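Local coordinates for protein peptide synthetase NRPS type II-PCP (Streptomyces verticillus, PDB 4NEO) that probably serves as a free-standing type II peptidyl carrier protein, built as the small all-helical bundle of the phosphopantetheine-attachment family, at residues E18-A23 / E58-A63; I67-E72 / A77-H82; N55-E58 / E64-I67. One frame throughout, in Å; residues are numbered along the deposited sequence. Where two conformers were deposited one is given.

Three contacts in a carrier protein illustrate how neighbouring interfaces of a small helical bundle share residues. Contact 1 sets helix 7-28 against helix 54-61, contact 2 sets helix 67-73 against helix 76-86, and contact 3 ties helix 54-61 to the loop leading into helix 67-73. Their centres lie 9 to 11 Å apart. V57 CG2 of contact 3 is 4.1 Å from I21 CG1 of contact 1 and 4.0 Å from M79 CE of contact 2; contacts 1 and 2 also meet directly, I21 CD1 lying 3.5 Å from T80 OG1. Contact 2 is linked to the 2-(2-methoxyethoxy)ethanol pocket of F40, G45, S47 and R74: L70 packs on F40, and the L71 carbonyl accepts a bond from R74 NE.

Contact 1: residues E18-A23 / E58-A63; sequences ERDIAA and EELVDA
In the helical bundle of a carrier protein, the long first helix, 7-28, receives the C-terminal end of helix 54-61 by way of L60, which meets D20 and I21. The two branches of L60 divide the work. CD2 comes to 3.7 Å from D20 CB and 4.4 Å from I21 CG1, while CD1 lies 3.9 Å from the D20 carboxylate oxygen OD2, a van der Waals approach rather than a polar bond. The D20 and L60 side chains run across each other at about a right angle. CG anti to the backbone N (chi1 177°) carries both branches of L60 to helix 7-28, where L17 and I24 also touch it. L17, D20, I21 and I24 have the i, i+3, i+4, i+7 spacing of a hole in knobs-into-holes packing, and L60 is its knob. One residue beyond L60 the helix ends in a Schellman motif: D62, with positive phi, is the C-prime residue, A63 N bonds to E58 O at 3.2 Å, and a weak bond joins D62 N to E59 O. On the flank turned to helix 76-86, E18 packs on V76, A77 and T80, and its OE1 is engaged by R14 in a salt bridge.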
loop_
_atom_site.group_PDB
_atom_site.type_symbol
_atom_site.label_atom_id
_atom_site.label_comp_id
_atom_site.label_asym_id
_atom_site.label_seq_id
_atom_site.Cartn_x
_atom_site.Cartn_y
_atom_site.Cartn_z
ATOM N N GLU A 18 -5.062 2.592 -4.280
ATOM C CA GLU A 18 -5.255 2.458 -2.858
ATOM C C GLU A 18 -6.136 1.249 -2.489
ATOM O O GLU A 18 -5.825 0.555 -1.535
ATOM C CB GLU A 18 -5.882 3.724 -2.269
ATOM C CG GLU A 18 -5.979 3.744 -0.761
ATOM C CD GLU A 18 -6.699 5.001 -0.265
ATOM O OE1 GLU A 18 -6.047 5.992 0.008
ATOM O OE2 GLU A 18 -7.914 5.028 -0.199
ATOM N N ARG A 19 -7.219 1.051 -3.233
ATOM C CA ARG A 19 -8.108 -0.099 -3.079
ATOM C C ARG A 19 -7.300 -1.392 -3.168
ATOM O O ARG A 19 -7.396 -2.268 -2.309
ATOM C CB ARG A 19 -9.115 -0.109 -4.229
ATOM C CG ARG A 19 -10.581 0.220 -3.974
ATOM C CD ARG A 19 -11.348 -0.592 -5.059
ATOM N NE ARG A 19 -10.363 -1.021 -6.067
ATOM C CZ ARG A 19 -10.259 -0.521 -7.287
ATOM N NH1 ARG A 19 -9.247 -0.867 -8.037
ATOM N NH2 ARG A 19 -11.125 0.365 -7.704
ATOM N N ASP A 20 -6.511 -1.513 -4.227
ATOM C CA ASP A 20 -5.723 -2.727 -4.443
ATOM C C ASP A 20 -4.661 -2.934 -3.377
ATOM O O ASP A 20 -4.415 -4.053 -2.959
ATOM C CB ASP A 20 -5.068 -2.748 -5.834
ATOM C CG ASP A 20 -6.083 -3.015 -7.002
ATOM O OD1 ASP A 20 -7.267 -3.336 -6.781
ATOM O OD2 ASP A 20 -5.646 -2.901 -8.161
ATOM N N ILE A 21 -3.957 -1.870 -2.973
ATOM C CA ILE A 21 -2.962 -2.027 -1.921
ATOM C C ILE A 21 -3.660 -2.446 -0.601
ATOM O O ILE A 21 -3.183 -3.357 0.083
ATOM C CB ILE A 21 -2.106 -0.743 -1.747
ATOM C CG1 ILE A 21 -1.243 -0.567 -2.989
ATOM C CG2 ILE A 21 -1.257 -0.803 -0.497
ATOM C CD1 ILE A 21 -0.400 0.716 -2.987
ATOM N N ALA A 22 -4.807 -1.849 -0.278
ATOM C CA ALA A 22 -5.502 -2.225 0.939
ATOM C C ALA A 22 -5.839 -3.727 0.917
ATOM O O ALA A 22 -5.703 -4.396 1.928
ATOM C CB ALA A 22 -6.753 -1.394 1.135
ATOM N N ALA A 23 -6.270 -4.253 -0.235
ATOM C CA ALA A 23 -6.616 -5.661 -0.320
ATOM C C ALA A 23 -5.392 -6.533 -0.087
ATOM O O ALA A 23 -5.500 -7.567 0.564
ATOM C CB ALA A 23 -7.226 -5.973 -1.673
ATOM N N GLU A 58 4.891 -4.533 -5.583
ATOM C CA GLU A 58 5.805 -4.401 -6.679
ATOM C C GLU A 58 5.292 -5.176 -7.919
ATOM O O GLU A 58 5.399 -4.689 -9.062
ATOM C CB GLU A 58 7.201 -4.969 -6.327
ATOM C CG GLU A 58 8.107 -4.165 -5.386
ATOM C CD GLU A 58 9.409 -4.945 -5.042
ATOM O OE1 GLU A 58 9.301 -6.088 -4.543
ATOM O OE2 GLU A 58 10.539 -4.452 -5.235
ATOM N N GLU A 59 4.799 -6.395 -7.717
ATOM C CA GLU A 59 4.211 -7.161 -8.844
ATOM C C GLU A 59 3.016 -6.361 -9.362
ATOM O O GLU A 59 2.879 -6.182 -10.543
ATOM C CB GLU A 59 3.791 -8.576 -8.435
ATOM C CG GLU A 59 4.949 -9.564 -8.359
ATOM C CD GLU A 59 4.808 -10.622 -7.260
ATOM O OE1 GLU A 59 3.647 -10.906 -6.871
ATOM O OE2 GLU A 59 5.858 -11.162 -6.782
ATOM N N LEU A 60 2.192 -5.825 -8.476
ATOM C CA LEU A 60 1.012 -5.037 -8.902
ATOM C C LEU A 60 1.295 -3.860 -9.851
ATOM O O LEU A 60 0.587 -3.688 -10.835
ATOM C CB LEU A 60 0.284 -4.555 -7.689
ATOM C CG LEU A 60 -0.948 -3.663 -7.867
ATOM C CD1 LEU A 60 -2.042 -4.468 -8.514
ATOM C CD2 LEU A 60 -1.429 -3.113 -6.567
ATOM N N VAL A 61 2.337 -3.066 -9.562
ATOM C CA VAL A 61 2.659 -1.825 -10.320
ATOM C C VAL A 61 3.817 -2.060 -11.273
ATOM O O VAL A 61 4.239 -1.180 -12.013
ATOM C CB VAL A 61 2.928 -0.648 -9.342
ATOM C CG1 VAL A 61 1.742 -0.484 -8.380
ATOM C CG2 VAL A 61 4.174 -0.875 -8.460
ATOM N N ASP A 62 4.318 -3.287 -11.255
ATOM C CA ASP A 62 5.433 -3.728 -12.084
ATOM C C ASP A 62 6.657 -2.823 -11.954
ATOM O O ASP A 62 7.236 -2.376 -12.931
ATOM C CB ASP A 62 5.035 -3.876 -13.553
ATOM C CG ASP A 62 6.135 -4.588 -14.371
ATOM O OD1 ASP A 62 6.738 -5.560 -13.829
ATOM O OD2 ASP A 62 6.425 -4.167 -15.520
ATOM N N ALA A 63 7.078 -2.592 -10.727
ATOM C CA ALA A 63 8.221 -1.744 -10.433
ATOM C C ALA A 63 8.784 -2.154 -9.094
ATOM O O ALA A 63 8.029 -2.475 -8.198
ATOM C CB ALA A 63 7.786 -0.296 -10.362
#

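Contact 2: residues I67-E72 / A77-H82; sequences IRVLLE and AGMTDH
V69 and M79 meet across the two helices, their side chains crossing at about a right angle. One methyl of V69, CG1, does the touching: it lies 4.0 Å from M79 CG and, in the H82 conformer given, 4.0 Å from H82 CB, at the edge of the imidazole and near its plane. It thus sits between residues one turn apart on the facing helix. Beside it the selenomethionine M79 stretches out fully, CG anti to the backbone N (chi1 -180°), and this brings its selenium to 4.0 Å from L70 CB and its terminal CE to 4.1 Å from the same L70 atom. The L70 side chain also packs on F40, I53 and T54. The segments 67-72 and 77-82, from the last two helices of the carrier-protein bundle, run roughly antiparallel (142°) with axes 8.8 Å apart. Further out, M79 continues into the core against V57 and W25 and is also touched by T73. On helix 67-73, R68 NH1 grips E72 OE2 at 3.0 Å, the acceptor lying in the guanidinium plane. T73 OG1 bonds back to the carbonyl of V69 within its own helix, and T75 OG1 bonds G78 N at the start of the next.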
loop_
_atom_site.group_PDB
_atom_site.type_symbol
_atom_site.label_atom_id
_atom_site.label_comp_id
_atom_site.label_asym_id
_atom_site.label_seq_id
_atom_site.Cartn_x
_atom_site.Cartn_y
_atom_site.Cartn_z
ATOM N N ILE A 67 11.583 -1.585 0.715
ATOM C CA ILE A 67 10.768 -1.921 1.876
ATOM C C ILE A 67 10.495 -0.655 2.755
ATOM O O ILE A 67 9.487 -0.578 3.471
ATOM C CB ILE A 67 11.484 -3.024 2.722
ATOM C CG1 ILE A 67 10.501 -3.729 3.648
ATOM C CG2 ILE A 67 12.642 -2.461 3.521
ATOM C CD1 ILE A 67 9.813 -4.870 2.938
ATOM N N ARG A 68 11.389 0.323 2.667
ATOM C CA ARG A 68 11.195 1.629 3.328
ATOM C C ARG A 68 9.898 2.331 2.910
ATOM O O ARG A 68 9.381 3.142 3.645
ATOM C CB ARG A 68 12.330 2.573 2.972
ATOM C CG ARG A 68 13.655 2.262 3.529
ATOM C CD ARG A 68 14.631 3.214 2.857
ATOM N NE ARG A 68 15.966 2.887 3.225
ATOM C CZ ARG A 68 16.576 3.297 4.334
ATOM N NH1 ARG A 68 15.914 4.047 5.198
ATOM N NH2 ARG A 68 17.849 2.958 4.596
ATOM N N VAL A 69 9.363 2.002 1.755
ATOM C CA VAL A 69 8.175 2.656 1.289
ATOM C C VAL A 69 7.011 2.276 2.255
ATOM O O VAL A 69 6.340 3.152 2.795
ATOM C CB VAL A 69 7.888 2.322 -0.144
ATOM C CG1 VAL A 69 6.534 2.870 -0.579
ATOM C CG2 VAL A 69 9.011 2.822 -1.077
ATOM N N LEU A 70 6.850 1.005 2.571
ATOM C CA LEU A 70 5.873 0.607 3.589
ATOM C C LEU A 70 6.284 1.081 4.978
ATOM O O LEU A 70 5.463 1.571 5.745
ATOM C CB LEU A 70 5.692 -0.911 3.605
ATOM C CG LEU A 70 4.671 -1.601 4.552
ATOM C CD1 LEU A 70 4.500 -3.041 4.092
ATOM C CD2 LEU A 70 5.177 -1.693 5.959
ATOM N N LEU A 71 7.546 0.858 5.341
ATOM C CA LEU A 71 7.936 0.995 6.737
ATOM C C LEU A 71 8.107 2.439 7.148
ATOM O O LEU A 71 8.099 2.719 8.330
ATOM C CB LEU A 71 9.202 0.205 7.071
ATOM C CG LEU A 71 9.042 -1.328 6.982
ATOM C CD1 LEU A 71 10.399 -2.007 7.229
ATOM C CD2 LEU A 71 8.000 -1.795 7.992
ATOM N N GLU A 72 8.218 3.351 6.190
ATOM C CA GLU A 72 8.335 4.785 6.519
ATOM C C GLU A 72 7.008 5.542 6.336
ATOM O O GLU A 72 6.832 6.636 6.865
ATOM C CB GLU A 72 9.462 5.439 5.697
ATOM C CG GLU A 72 10.815 4.950 6.196
ATOM C CD GLU A 72 11.989 5.517 5.403
ATOM O OE1 GLU A 72 11.751 6.323 4.477
ATOM O OE2 GLU A 72 13.135 5.120 5.720
ATOM N N ALA A 77 -2.860 4.354 2.767
ATOM C CA ALA A 77 -2.943 5.648 2.007
ATOM C C ALA A 77 -1.559 6.311 1.777
ATOM O O ALA A 77 -1.303 6.867 0.711
ATOM C CB ALA A 77 -3.862 6.631 2.689
ATOM N N GLY A 78 -0.716 6.267 2.803
ATOM C CA GLY A 78 0.636 6.803 2.763
ATOM C C GLY A 78 1.452 6.065 1.726
ATOM O O GLY A 78 2.087 6.687 0.898
HETATM N N MSE A 79 1.384 4.736 1.752
HETATM C CA MSE A 79 2.122 3.908 0.816
HETATM C C MSE A 79 1.664 4.156 -0.577
HETATM O O MSE A 79 2.486 4.245 -1.508
HETATM C CB MSE A 79 2.040 2.445 1.206
HETATM C CG MSE A 79 2.821 1.536 0.242
HETATM SE SE MSE A 79 2.774 -0.323 0.962
HETATM C CE MSE A 79 4.183 -0.949 -0.202
ATOM N N THR A 80 0.350 4.252 -0.746
ATOM C CA THR A 80 -0.262 4.525 -2.040
ATOM C C THR A 80 0.299 5.812 -2.635
ATOM O O THR A 80 0.703 5.875 -3.807
ATOM C CB THR A 80 -1.804 4.608 -1.907
ATOM O OG1 THR A 80 -2.281 3.316 -1.515
ATOM C CG2 THR A 80 -2.441 4.971 -3.244
ATOM N N ASP A 81 0.306 6.849 -1.824
ATOM C CA ASP A 81 0.782 8.147 -2.261
ATOM C C ASP A 81 2.237 8.082 -2.629
ATOM O O ASP A 81 2.609 8.684 -3.621
ATOM C CB ASP A 81 0.552 9.235 -1.199
ATOM C CG ASP A 81 -0.916 9.760 -1.195
ATOM O OD1 ASP A 81 -1.808 9.210 -1.895
ATOM O OD2 ASP A 81 -1.193 10.740 -0.480
ATOM N N HIS A 82 3.058 7.360 -1.861
ATOM C CA HIS A 82 4.526 7.254 -2.071
ATOM C C HIS A 82 4.840 6.388 -3.298
ATOM O O HIS A 82 5.915 6.500 -3.912
ATOM C CB HIS A 82 5.162 6.566 -0.847
ATOM C CG HIS A 82 6.309 7.298 -0.183
ATOM N ND1 HIS A 82 6.328 8.660 0.029
ATOM C CD2 HIS A 82 7.416 6.814 0.440
ATOM C CE1 HIS A 82 7.423 8.991 0.695
ATOM N NE2 HIS A 82 8.101 7.887 0.956
#

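Contact 3: residues N55-E58 / E64-I67; sequences NRVE and ELSI
The carboxylate of E58 is the flat group here, and the chain at E64 and L65 passes across it from one side of its plane to the other. L65 O stands over one face, nearest OE2 of E58 at 3.3 Å; both atoms are acceptors, so this approach is not a hydrogen bond. From the opposite side E64 comes in near the same oxygen, E64 CA lying 3.2 Å from E58 OE2. Between them L65 N donates to E58 OE2 at 2.9 Å. It meets the oxygen on the anti side, tilted 20° out of the carboxylate plane, and the bond is nearly straight, with an N-H...O angle of 165°. The like-charged E58 OE2 and E64 OE2 lie 5.2 Å apart, close enough that each may raise the other's pKa somewhat.

E58 reaches the loop because its CG lies beside the backbone N, anti to the carbonyl carbon (chi1 -74°), and the chain is extended from there. Its aliphatic part then slides along L65 in the opposite direction, E58 CG 3.8 Å from L65 CB. Beyond it, the L65 and V57 side chains cross at about a right angle, L65 CD1 3.9 Å from V57 CG1. V57 passes the contact inward to I21, I24 and M79, while L65 also packs on V83 of helix 76-86.

S66, next along, is the N-cap of the following helix, its OG bonded to R68 N. The glutamate-to-backbone bond and this serine N-cap belong to the loop that joins helices 54-61 and 67-73 of the carrier-protein bundle.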
loop_
_atom_site.group_PDB
_atom_site.type_symbol
_atom_site.label_atom_id
_atom_site.label_comp_id
_atom_site.label_asym_id
_atom_site.label_seq_id
_atom_site.Cartn_x
_atom_site.Cartn_y
_atom_site.Cartn_z
ATOM N N ASN A 55 6.516 -7.184 -1.840
ATOM C CA ASN A 55 6.648 -8.031 -3.008
ATOM C C ASN A 55 5.410 -7.969 -3.904
ATOM O O ASN A 55 5.521 -7.902 -5.124
ATOM C CB ASN A 55 6.830 -9.479 -2.599
ATOM C CG ASN A 55 8.218 -9.796 -2.091
ATOM O OD1 ASN A 55 9.185 -9.068 -2.285
ATOM N ND2 ASN A 55 8.318 -10.936 -1.424
ATOM N N ARG A 56 4.234 -8.022 -3.302
ATOM C CA ARG A 56 2.978 -8.037 -4.048
ATOM C C ARG A 56 2.627 -6.704 -4.634
ATOM O O ARG A 56 2.067 -6.622 -5.715
ATOM C CB ARG A 56 1.849 -8.515 -3.127
ATOM C CG ARG A 56 2.015 -10.006 -2.841
ATOM C CD ARG A 56 0.761 -10.726 -2.433
ATOM N NE ARG A 56 -0.375 -10.449 -3.311
ATOM C CZ ARG A 56 -1.646 -10.520 -2.914
ATOM N NH1 ARG A 56 -1.978 -10.856 -1.660
ATOM N NH2 ARG A 56 -2.599 -10.233 -3.773
ATOM N N VAL A 57 2.939 -5.636 -3.918
ATOM C CA VAL A 57 2.676 -4.300 -4.483
ATOM C C VAL A 57 3.638 -4.074 -5.676
ATOM O O VAL A 57 3.243 -3.511 -6.680
ATOM C CB VAL A 57 2.786 -3.174 -3.424
ATOM C CG1 VAL A 57 2.673 -1.814 -4.083
ATOM C CG2 VAL A 57 1.738 -3.308 -2.349
ATOM N N GLU A 58 4.891 -4.533 -5.583
ATOM C CA GLU A 58 5.805 -4.401 -6.679
ATOM C C GLU A 58 5.292 -5.176 -7.919
ATOM O O GLU A 58 5.399 -4.689 -9.062
ATOM C CB GLU A 58 7.201 -4.969 -6.327
ATOM C CG GLU A 58 8.107 -4.165 -5.386
ATOM C CD GLU A 58 9.409 -4.945 -5.042
ATOM O OE1 GLU A 58 9.301 -6.088 -4.543
ATOM O OE2 GLU A 58 10.539 -4.452 -5.235
ATOM N N GLU A 64 10.103 -2.072 -8.940
ATOM C CA GLU A 64 10.772 -2.413 -7.688
ATOM C C GLU A 64 10.610 -1.260 -6.669
ATOM O O GLU A 64 10.605 -0.121 -7.026
ATOM C CB GLU A 64 12.251 -2.837 -7.977
ATOM C CG GLU A 64 12.384 -4.336 -8.417
ATOM C CD GLU A 64 13.842 -4.844 -8.602
ATOM O OE1 GLU A 64 14.739 -3.998 -8.699
ATOM O OE2 GLU A 64 14.115 -6.078 -8.651
ATOM N N LEU A 65 10.421 -1.590 -5.415
ATOM C CA LEU A 65 10.190 -0.650 -4.346
ATOM C C LEU A 65 10.982 -1.081 -3.108
ATOM O O LEU A 65 10.974 -2.255 -2.745
ATOM C CB LEU A 65 8.742 -0.702 -3.936
ATOM C CG LEU A 65 7.716 -0.355 -5.008
ATOM C CD1 LEU A 65 6.355 -0.737 -4.488
ATOM C CD2 LEU A 65 7.817 1.119 -5.367
ATOM N N SER A 66 11.592 -0.112 -2.438
ATOM C CA SER A 66 12.238 -0.330 -1.172
ATOM C C SER A 66 11.186 -0.718 -0.200
ATOM O O SER A 66 10.007 -0.273 -0.248
ATOM C CB SER A 66 13.006 0.928 -0.722
ATOM O OG SER A 66 13.534 0.778 0.582
ATOM N N ILE A 67 11.583 -1.585 0.715
ATOM C CA ILE A 67 10.768 -1.921 1.876
ATOM C C ILE A 67 10.495 -0.655 2.755
ATOM O O ILE A 67 9.487 -0.578 3.471
ATOM C CB ILE A 67 11.484 -3.024 2.722
ATOM C CG1 ILE A 67 10.501 -3.729 3.648
ATOM C CG2 ILE A 67 12.642 -2.461 3.521
ATOM C CD1 ILE A 67 9.813 -4.870 2.938
#